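Local coordinates for peptide amidase (Stenotrophomonas maltophilia, PDB 1M22), which probably hydrolyses amide bonds as an amidase-signature enzyme, acting on the C-terminal amide group of peptides, at residues V51-P56 / A92-S97; P82-D87 / G126-S131; L130-N135 / W145-G150. All coordinates share one frame; numbering follows the deposited sequence.

Interaction 1 of 3, residues V51-P56 / A92-S97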
loop_
_atom_site.group_PDB
_atom_site.type_symbol
_atom_site.label_atom_id
_atom_site.label_comp_id
_atom_site.label_asym_id
_atom_site.label_seq_id
_atom_site.Cartn_x
_atom_site.Cartn_y
_atom_site.Cartn_z
ATOM N N VAL A 51 -9.214 -4.442 -10.815
ATOM C CA VAL A 51 -9.946 -3.187 -10.948
ATOM C C VAL A 51 -11.432 -3.371 -10.665
ATOM O O VAL A 51 -12.133 -4.071 -11.398
ATOM C CB VAL A 51 -9.754 -2.611 -12.368
ATOM C CG1 VAL A 51 -10.506 -1.305 -12.510
ATOM C CG2 VAL A 51 -8.272 -2.396 -12.634
ATOM N N ILE A 52 -11.909 -2.728 -9.605
ATOM C CA ILE A 52 -13.305 -2.840 -9.201
ATOM C C ILE A 52 -14.220 -1.851 -9.935
ATOM O O ILE A 52 -15.411 -2.114 -10.104
ATOM C CB ILE A 52 -13.417 -2.690 -7.652
ATOM C CG1 ILE A 52 -14.817 -3.081 -7.179
ATOM C CG2 ILE A 52 -13.054 -1.273 -7.229
ATOM C CD1 ILE A 52 -14.947 -3.159 -5.664
ATOM N N GLU A 53 -13.671 -0.725 -10.382
ATOM C CA GLU A 53 -14.467 0.258 -11.117
ATOM C C GLU A 53 -13.586 1.157 -11.965
ATOM O O GLU A 53 -12.558 1.650 -11.504
ATOM C CB GLU A 53 -15.301 1.131 -10.164
ATOM C CG GLU A 53 -16.329 2.008 -10.896
ATOM C CD GLU A 53 -17.083 2.974 -9.989
ATOM O OE1 GLU A 53 -17.005 2.840 -8.751
ATOM O OE2 GLU A 53 -17.767 3.872 -10.525
ATOM N N LEU A 54 -13.989 1.368 -13.212
ATOM C CA LEU A 54 -13.239 2.235 -14.108
ATOM C C LEU A 54 -13.755 3.657 -13.953
ATOM O O LEU A 54 -14.922 3.873 -13.625
ATOM C CB LEU A 54 -13.421 1.794 -15.563
ATOM C CG LEU A 54 -12.814 0.448 -15.959
ATOM C CD1 LEU A 54 -13.248 0.085 -17.370
ATOM C CD2 LEU A 54 -11.299 0.525 -15.865
ATOM N N ASN A 55 -12.875 4.626 -14.173
ATOM C CA ASN A 55 -13.263 6.023 -14.092
ATOM C C ASN A 55 -13.848 6.401 -15.448
ATOM O O ASN A 55 -13.146 6.384 -16.457
ATOM C CB ASN A 55 -12.046 6.897 -13.786
ATOM C CG ASN A 55 -12.373 8.378 -13.811
ATOM O OD1 ASN A 55 -13.542 8.765 -13.834
ATOM N ND2 ASN A 55 -11.341 9.213 -13.799
ATOM N N PRO A 56 -15.147 6.735 -15.494
ATOM C CA PRO A 56 -15.752 7.105 -16.776
ATOM C C PRO A 56 -15.118 8.341 -17.403
ATOM O O PRO A 56 -15.236 8.560 -18.608
ATOM C CB PRO A 56 -17.220 7.319 -16.414
ATOM C CG PRO A 56 -17.149 7.808 -15.005
ATOM C CD PRO A 56 -16.116 6.884 -14.394
ATOM N N ALA A 92 -14.096 11.143 -6.940
ATOM C CA ALA A 92 -15.212 11.365 -7.848
ATOM C C ALA A 92 -14.732 11.081 -9.270
ATOM O O ALA A 92 -13.551 11.241 -9.575
ATOM C CB ALA A 92 -15.697 12.803 -7.731
ATOM N N PRO A 93 -15.644 10.666 -10.164
ATOM C CA PRO A 93 -17.078 10.446 -9.955
ATOM C C PRO A 93 -17.417 8.987 -9.655
ATOM O O PRO A 93 -18.569 8.570 -9.769
ATOM C CB PRO A 93 -17.670 10.896 -11.279
ATOM C CG PRO A 93 -16.678 10.329 -12.248
ATOM C CD PRO A 93 -15.326 10.639 -11.605
ATOM N N MET A 94 -16.408 8.212 -9.278
ATOM C CA MET A 94 -16.598 6.801 -8.976
ATOM C C MET A 94 -17.126 6.605 -7.564
ATOM O O MET A 94 -17.133 7.528 -6.752
ATOM C CB MET A 94 -15.268 6.063 -9.113
ATOM C CG MET A 94 -14.610 6.231 -10.468
ATOM S SD MET A 94 -12.819 6.076 -10.380
ATOM C CE MET A 94 -12.368 7.780 -10.048
ATOM N N ALA A 95 -17.583 5.395 -7.278
ATOM C CA ALA A 95 -18.065 5.095 -5.945
ATOM C C ALA A 95 -16.837 4.744 -5.116
ATOM O O ALA A 95 -15.766 4.480 -5.663
ATOM C CB ALA A 95 -19.025 3.911 -5.981
ATOM N N THR A 96 -16.990 4.782 -3.799
ATOM C CA THR A 96 -15.922 4.403 -2.882
ATOM C C THR A 96 -16.658 3.434 -1.968
ATOM O O THR A 96 -17.352 3.839 -1.040
ATOM C CB THR A 96 -15.380 5.612 -2.097
ATOM O OG1 THR A 96 -14.773 6.534 -3.013
ATOM C CG2 THR A 96 -14.327 5.161 -1.092
ATOM N N SER A 97 -16.502 2.146 -2.251
ATOM C CA SER A 97 -17.232 1.111 -1.530
ATOM C C SER A 97 -16.516 0.271 -0.492
ATOM O O SER A 97 -17.173 -0.446 0.267
ATOM C CB SER A 97 -17.843 0.143 -2.543
ATOM O OG SER A 97 -16.831 -0.645 -3.160
#
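Glu-53 supplies the one hydrogen bond that crosses between 51-56 and 92-97. Its OE1 accepts from Ala-95 N at 3.0 Å with an N-H...O angle of 152°, the donor arriving on the syn side and somewhat out of the carboxylate plane. CG lies anti to the backbone N (chi1 -170°) and the chain stays extended, which carries the acid across to the loop. The same OE1 pairs with Arg-148, so this oxygen is gripped twice, while Glu-53 OE2 rests 3.5 Å from Met-94 CA. The segments run nearly antiparallel but form no main-chain bonds with each other; strand 51-54 pairs with strand 123-128, Ile-52 and Glu-53 both facing Lys-127 in a classic beta bulge.

The remaining contact is packing. Met-94 crosses Asn-55 at about a right angle: SD lies 3.6 Å from Asn-55 CB, and the bend at chi3 (-89°) brings Met-94 CE to 3.8 Å from Asn-55 CG. The Asn-55 amide is held by Val-124 O and Glu-61 through ND2, and by Asp-57 N through OD1. That OD1 also meets Pro-93 CD at 3.4 Å. Pro-93, which follows a cis peptide bond, and Pro-56 lie alongside, their rings pointing opposite ways, with CG atoms 3.8 Å apart. Ile-52 CD1 approaches Ser-97 OG, a hydroxyl hydrogen-bonded to Asp-87 OD2, to 4.0 Å.

Chemically, the shared Glu-53 OE1 is the polar tie to the loop, and Asn-55, held by its own bonds, offers Met-94 and Pro-93 a firm packing surface; Arg-148 probably favours ionised Glu-53.

Interaction 2 of 3, residues P82-D87 / G126-S131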
loop_
_atom_site.group_PDB
_atom_site.type_symbol
_atom_site.label_atom_id
_atom_site.label_comp_id
_atom_site.label_asym_id
_atom_site.label_seq_id
_atom_site.Cartn_x
_atom_site.Cartn_y
_atom_site.Cartn_z
ATOM N N PRO A 82 -1.148 7.828 -15.855
ATOM C CA PRO A 82 -2.339 7.112 -15.376
ATOM C C PRO A 82 -2.068 6.252 -14.147
ATOM O O PRO A 82 -1.087 5.504 -14.109
ATOM C CB PRO A 82 -2.742 6.244 -16.572
ATOM C CG PRO A 82 -2.049 6.885 -17.748
ATOM C CD PRO A 82 -0.731 7.308 -17.166
ATOM N N LEU A 83 -2.955 6.339 -13.160
ATOM C CA LEU A 83 -2.805 5.563 -11.936
ATOM C C LEU A 83 -4.129 5.002 -11.428
ATOM O O LEU A 83 -5.204 5.388 -11.896
ATOM C CB LEU A 83 -2.141 6.424 -10.854
ATOM C CG LEU A 83 -2.789 7.753 -10.450
ATOM C CD1 LEU A 83 -4.027 7.503 -9.595
ATOM C CD2 LEU A 83 -1.775 8.586 -9.671
ATOM N N LEU A 84 -4.038 4.077 -10.477
ATOM C CA LEU A 84 -5.212 3.448 -9.871
ATOM C C LEU A 84 -5.236 3.716 -8.369
ATOM O O LEU A 84 -4.187 3.878 -7.744
ATOM C CB LEU A 84 -5.196 1.942 -10.137
ATOM C CG LEU A 84 -5.515 1.525 -11.578
ATOM C CD1 LEU A 84 -5.004 0.118 -11.820
ATOM C CD2 LEU A 84 -7.017 1.604 -11.828
ATOM N N LEU A 85 -6.436 3.745 -7.793
ATOM C CA LEU A 85 -6.620 4.021 -6.369
ATOM C C LEU A 85 -7.378 2.914 -5.648
ATOM O O LEU A 85 -8.430 2.483 -6.119
ATOM C CB LEU A 85 -7.423 5.312 -6.190
ATOM C CG LEU A 85 -6.923 6.606 -6.826
ATOM C CD1 LEU A 85 -8.034 7.642 -6.790
ATOM C CD2 LEU A 85 -5.689 7.102 -6.090
ATOM N N LYS A 86 -6.861 2.466 -4.506
ATOM C CA LYS A 86 -7.543 1.444 -3.712
ATOM C C LYS A 86 -8.961 1.964 -3.434
ATOM O O LYS A 86 -9.147 3.149 -3.140
ATOM C CB LYS A 86 -6.786 1.223 -2.403
ATOM C CG LYS A 86 -7.346 0.128 -1.510
ATOM C CD LYS A 86 -6.412 -0.082 -0.326
ATOM C CE LYS A 86 -6.878 -1.182 0.612
ATOM N NZ LYS A 86 -5.902 -1.383 1.722
ATOM N N ASP A 87 -9.956 1.079 -3.500
ATOM C CA ASP A 87 -11.333 1.513 -3.324
ATOM C C ASP A 87 -11.832 1.913 -1.944
ATOM O O ASP A 87 -13.032 1.835 -1.664
ATOM C CB ASP A 87 -12.301 0.510 -3.959
ATOM C CG ASP A 87 -13.663 1.126 -4.244
ATOM O OD1 ASP A 87 -13.706 2.300 -4.681
ATOM O OD2 ASP A 87 -14.685 0.443 -4.042
ATOM N N GLY A 126 -9.127 4.452 -12.430
ATOM C CA GLY A 126 -10.221 3.818 -11.725
ATOM C C GLY A 126 -9.829 3.412 -10.320
ATOM O O GLY A 126 -8.822 3.887 -9.787
ATOM N N LYS A 127 -10.621 2.520 -9.732
ATOM C CA LYS A 127 -10.409 2.038 -8.372
ATOM C C LYS A 127 -10.058 0.556 -8.364
ATOM O O LYS A 127 -10.526 -0.204 -9.212
ATOM C CB LYS A 127 -11.679 2.252 -7.540
ATOM C CG LYS A 127 -12.307 3.637 -7.672
ATOM C CD LYS A 127 -11.389 4.743 -7.169
ATOM C CE LYS A 127 -11.197 4.678 -5.662
ATOM N NZ LYS A 127 -12.469 4.898 -4.908
ATOM N N THR A 128 -9.239 0.142 -7.401
ATOM C CA THR A 128 -8.839 -1.254 -7.299
ATOM C C THR A 128 -9.517 -2.001 -6.159
ATOM O O THR A 128 -9.853 -1.428 -5.115
ATOM C CB THR A 128 -7.315 -1.392 -7.135
ATOM O OG1 THR A 128 -6.867 -0.535 -6.076
ATOM C CG2 THR A 128 -6.611 -1.025 -8.433
ATOM N N ASN A 129 -9.717 -3.294 -6.375
ATOM C CA ASN A 129 -10.350 -4.145 -5.386
ATOM C C ASN A 129 -9.467 -4.290 -4.155
ATOM O O ASN A 129 -8.250 -4.093 -4.209
ATOM C CB ASN A 129 -10.649 -5.518 -6.002
ATOM C CG ASN A 129 -11.577 -6.355 -5.146
ATOM O OD1 ASN A 129 -12.501 -5.836 -4.524
ATOM N ND2 ASN A 129 -11.351 -7.665 -5.134
ATOM N N LEU A 130 -10.095 -4.642 -3.042
ATOM C CA LEU A 130 -9.400 -4.810 -1.778
ATOM C C LEU A 130 -10.164 -5.813 -0.934
ATOM O O LEU A 130 -11.340 -6.087 -1.196
ATOM C CB LEU A 130 -9.364 -3.479 -1.013
ATOM C CG LEU A 130 -10.730 -2.926 -0.570
ATOM C CD1 LEU A 130 -10.544 -1.922 0.557
ATOM C CD2 LEU A 130 -11.451 -2.284 -1.752
ATOM N N SER A 131 -9.498 -6.374 0.067
ATOM C CA SER A 131 -10.181 -7.271 0.992
ATOM C C SER A 131 -11.272 -6.358 1.554
ATOM O O SER A 131 -10.988 -5.225 1.946
ATOM C CB SER A 131 -9.230 -7.701 2.106
ATOM O OG SER A 131 -8.090 -8.343 1.560
#
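Lys-127 and Asp-87 form a buried salt bridge, NZ to OD1 at 2.9 Å, using the anti lone pair of the carboxylate oxygen. Bends at chi2, chi3 and chi4 curl the lysine back over the backbone of 85-87, so that it crosses the Asp-87 side chain at about a right angle. Lys-127 NZ also donates to Ile-89 O, and Asp-87 OD2 is bonded to Ser-97.

Next come the parallel-strand bonds. Gly-126 O receives Leu-85 N at 3.1 Å, Leu-85 O receives Thr-128 N at 2.8 Å, and Thr-128 O receives Asp-87 N at 3.0 Å. The middle donor stands 42° out of the carbonyl plane. Strands 82-86 and 123-128, with helix 112-119 between them, make up a beta-alpha-beta unit.

Farther out, Thr-128 CG2 packs 3.7 Å from Leu-84 CB, and its OG1 bonds to Ser-169. Leu-130 divides its methyls: CD1 touches Lys-86 CE at 3.7 Å, whereas CD2 meets Asp-87 CB at 3.7 Å.

Lys-86 is an active-site residue, fully extended, its NZ bonded to Ser-165, Thr-184 and Ser-166. Apolar contact along the lysine stem and strand bonds on both sides of its residue probably help to position the amine beside the active-site serines Ser-165 and Ser-189.

Interaction 3 of 3, residues L130-N135 / W145-G150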
loop_
_atom_site.group_PDB
_atom_site.type_symbol
_atom_site.label_atom_id
_atom_site.label_comp_id
_atom_site.label_asym_id
_atom_site.label_seq_id
_atom_site.Cartn_x
_atom_site.Cartn_y
_atom_site.Cartn_z
ATOM N N LEU A 130 -10.095 -4.642 -3.042
ATOM C CA LEU A 130 -9.400 -4.810 -1.778
ATOM C C LEU A 130 -10.164 -5.813 -0.934
ATOM O O LEU A 130 -11.340 -6.087 -1.196
ATOM C CB LEU A 130 -9.364 -3.479 -1.013
ATOM C CG LEU A 130 -10.730 -2.926 -0.570
ATOM C CD1 LEU A 130 -10.544 -1.922 0.557
ATOM C CD2 LEU A 130 -11.451 -2.284 -1.752
ATOM N N SER A 131 -9.498 -6.374 0.067
ATOM C CA SER A 131 -10.181 -7.271 0.992
ATOM C C SER A 131 -11.272 -6.358 1.554
ATOM O O SER A 131 -10.988 -5.225 1.946
ATOM C CB SER A 131 -9.230 -7.701 2.106
ATOM O OG SER A 131 -8.090 -8.343 1.560
ATOM N N GLU A 132 -12.517 -6.832 1.592
ATOM C CA GLU A 132 -13.615 -5.990 2.060
ATOM C C GLU A 132 -13.330 -5.289 3.385
ATOM O O GLU A 132 -12.850 -5.906 4.337
ATOM C CB GLU A 132 -14.910 -6.798 2.174
ATOM C CG GLU A 132 -16.143 -5.965 1.866
ATOM C CD GLU A 132 -17.433 -6.724 2.086
ATOM O OE1 GLU A 132 -17.848 -6.856 3.254
ATOM O OE2 GLU A 132 -18.024 -7.188 1.088
ATOM N N TRP A 133 -13.638 -3.994 3.430
ATOM C CA TRP A 133 -13.413 -3.164 4.614
ATOM C C TRP A 133 -11.955 -3.214 5.062
ATOM O O TRP A 133 -11.646 -3.144 6.253
ATOM C CB TRP A 133 -14.354 -3.582 5.755
ATOM C CG TRP A 133 -15.797 -3.339 5.417
ATOM C CD1 TRP A 133 -16.735 -4.277 5.097
ATOM C CD2 TRP A 133 -16.431 -2.063 5.246
ATOM N NE1 TRP A 133 -17.912 -3.665 4.729
ATOM C CE2 TRP A 133 -17.752 -2.307 4.811
ATOM C CE3 TRP A 133 -16.008 -0.736 5.415
ATOM C CZ2 TRP A 133 -18.657 -1.272 4.539
ATOM C CZ3 TRP A 133 -16.908 0.294 5.145
ATOM C CH2 TRP A 133 -18.218 0.018 4.711
ATOM N N ALA A 134 -11.063 -3.323 4.079
ATOM C CA ALA A 134 -9.622 -3.382 4.309
ATOM C C ALA A 134 -9.253 -4.501 5.276
ATOM O O ALA A 134 -8.338 -4.377 6.091
ATOM C CB ALA A 134 -9.114 -2.035 4.824
ATOM N N ASN A 135 -9.981 -5.605 5.153
ATOM C CA ASN A 135 -9.799 -6.798 5.971
ATOM C C ASN A 135 -10.091 -6.622 7.456
ATOM O O ASN A 135 -9.508 -7.311 8.293
ATOM C CB ASN A 135 -8.395 -7.387 5.777
ATOM C CG ASN A 135 -8.307 -8.827 6.251
ATOM O OD1 ASN A 135 -9.265 -9.588 6.118
ATOM N ND2 ASN A 135 -7.160 -9.209 6.799
ATOM N N TRP A 145 -10.655 -10.602 -1.427
ATOM C CA TRP A 145 -12.059 -10.814 -1.758
ATOM C C TRP A 145 -12.973 -9.735 -1.195
ATOM O O TRP A 145 -12.791 -9.276 -0.068
ATOM C CB TRP A 145 -12.558 -12.161 -1.222
ATOM C CG TRP A 145 -14.028 -12.385 -1.509
ATOM C CD1 TRP A 145 -14.567 -12.936 -2.638
ATOM C CD2 TRP A 145 -15.136 -11.957 -0.703
ATOM N NE1 TRP A 145 -15.941 -12.872 -2.587
ATOM C CE2 TRP A 145 -16.317 -12.275 -1.414
ATOM C CE3 TRP A 145 -15.247 -11.330 0.546
ATOM C CZ2 TRP A 145 -17.593 -11.989 -0.914
ATOM C CZ3 TRP A 145 -16.519 -11.045 1.043
ATOM C CH2 TRP A 145 -17.673 -11.376 0.309
ATOM N N SER A 146 -13.956 -9.335 -1.994
ATOM C CA SER A 146 -14.970 -8.385 -1.554
ATOM C C SER A 146 -16.250 -8.763 -2.297
ATOM O O SER A 146 -16.197 -9.370 -3.369
ATOM C CB SER A 146 -14.568 -6.932 -1.848
ATOM O OG SER A 146 -14.676 -6.613 -3.220
ATOM N N ALA A 147 -17.398 -8.426 -1.724
ATOM C CA ALA A 147 -18.661 -8.769 -2.360
ATOM C C ALA A 147 -18.859 -8.027 -3.677
ATOM O O ALA A 147 -19.377 -8.588 -4.643
ATOM C CB ALA A 147 -19.818 -8.471 -1.414
ATOM N N ARG A 148 -18.432 -6.770 -3.722
ATOM C CA ARG A 148 -18.593 -5.970 -4.927
ATOM C C ARG A 148 -17.537 -6.240 -5.995
ATOM O O ARG A 148 -17.831 -6.178 -7.189
ATOM C CB ARG A 148 -18.594 -4.481 -4.565
ATOM C CG ARG A 148 -18.751 -3.547 -5.750
ATOM C CD ARG A 148 -19.085 -2.130 -5.302
ATOM N NE ARG A 148 -19.174 -1.207 -6.431
ATOM C CZ ARG A 148 -18.217 -0.355 -6.783
ATOM N NH1 ARG A 148 -17.087 -0.295 -6.091
ATOM N NH2 ARG A 148 -18.383 0.431 -7.836
ATOM N N GLY A 149 -16.316 -6.552 -5.574
ATOM C CA GLY A 149 -15.254 -6.787 -6.540
ATOM C C GLY A 149 -14.875 -8.228 -6.813
ATOM O O GLY A 149 -14.093 -8.507 -7.721
ATOM N N GLY A 150 -15.427 -9.155 -6.044
ATOM C CA GLY A 150 -15.078 -10.544 -6.254
ATOM C C GLY A 150 -13.686 -10.848 -5.734
ATOM O O GLY A 150 -13.171 -10.160 -4.850
#
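Glu-132 and Ser-146 bring their CA atoms to 4.5 Å, yet one backbone bond joins the segments: Glu-132 N to Trp-145 O, 3.0 Å with an N-H...O angle of 154°, the donor tilted from the carbonyl plane. Ser-131 CA adds a CA-H...O contact of 3.5 Å to Trp-145 O. Beyond Glu-132 the chain bends into a left-handed turn, as the positive phi values of Trp-133, Ala-134 and Asn-135 (55 to 65°) demonstrate.

The opposing segment is a tight beta hairpin. Ser-146 and Gly-150 are a hydrogen-bonded antiparallel pair, and an ST motif stiffens the turn: Ser-146 OG accepts from Gly-149 N at 2.9 Å. Asn-129 OD1 holds the same hydroxyl.

Glu-132 reaches the turn with its side chain extended beyond CG. OE2 accepts from Ala-147 N at 3.1 Å, on the anti side and out of the carboxylate plane, and touches Ala-147 CB at 3.3 Å. OE1 is paired with Arg-137; Glu-362 lies close to OE2, which may raise the pKa of either acid. Ser-146 CB sits 3.4 Å from Leu-130 O. Ala-147 N stands 3.6 Å above one face of the Trp-145 ring, toward its rim, while Phe-366 meets this indole with the planes steeply inclined.

Overall arrangement
The three contacts lie on the same side of the chain's centre, interaction 2 about 8 Å from interaction 1 and 12 Å from interaction 3, centre to centre; 1 and 3 are about 14 Å apart. Strand 123-128 of the mixed sheet links the first two: it pairs with outermost strand 51-54 on one side and with 82-86 on the other. Along the chain their segments alternate, whereas interaction 3 begins on the very residues, Leu-130 and Ser-131, that end interaction 2. Arg-148 reaches from interaction 3 to Glu-53 and Ser-97, and Asn-129 bonds Ser-146 and Gly-150. Polar links thus run from the sheet edge to the hairpin, close to the strand that carries active-site Lys-86.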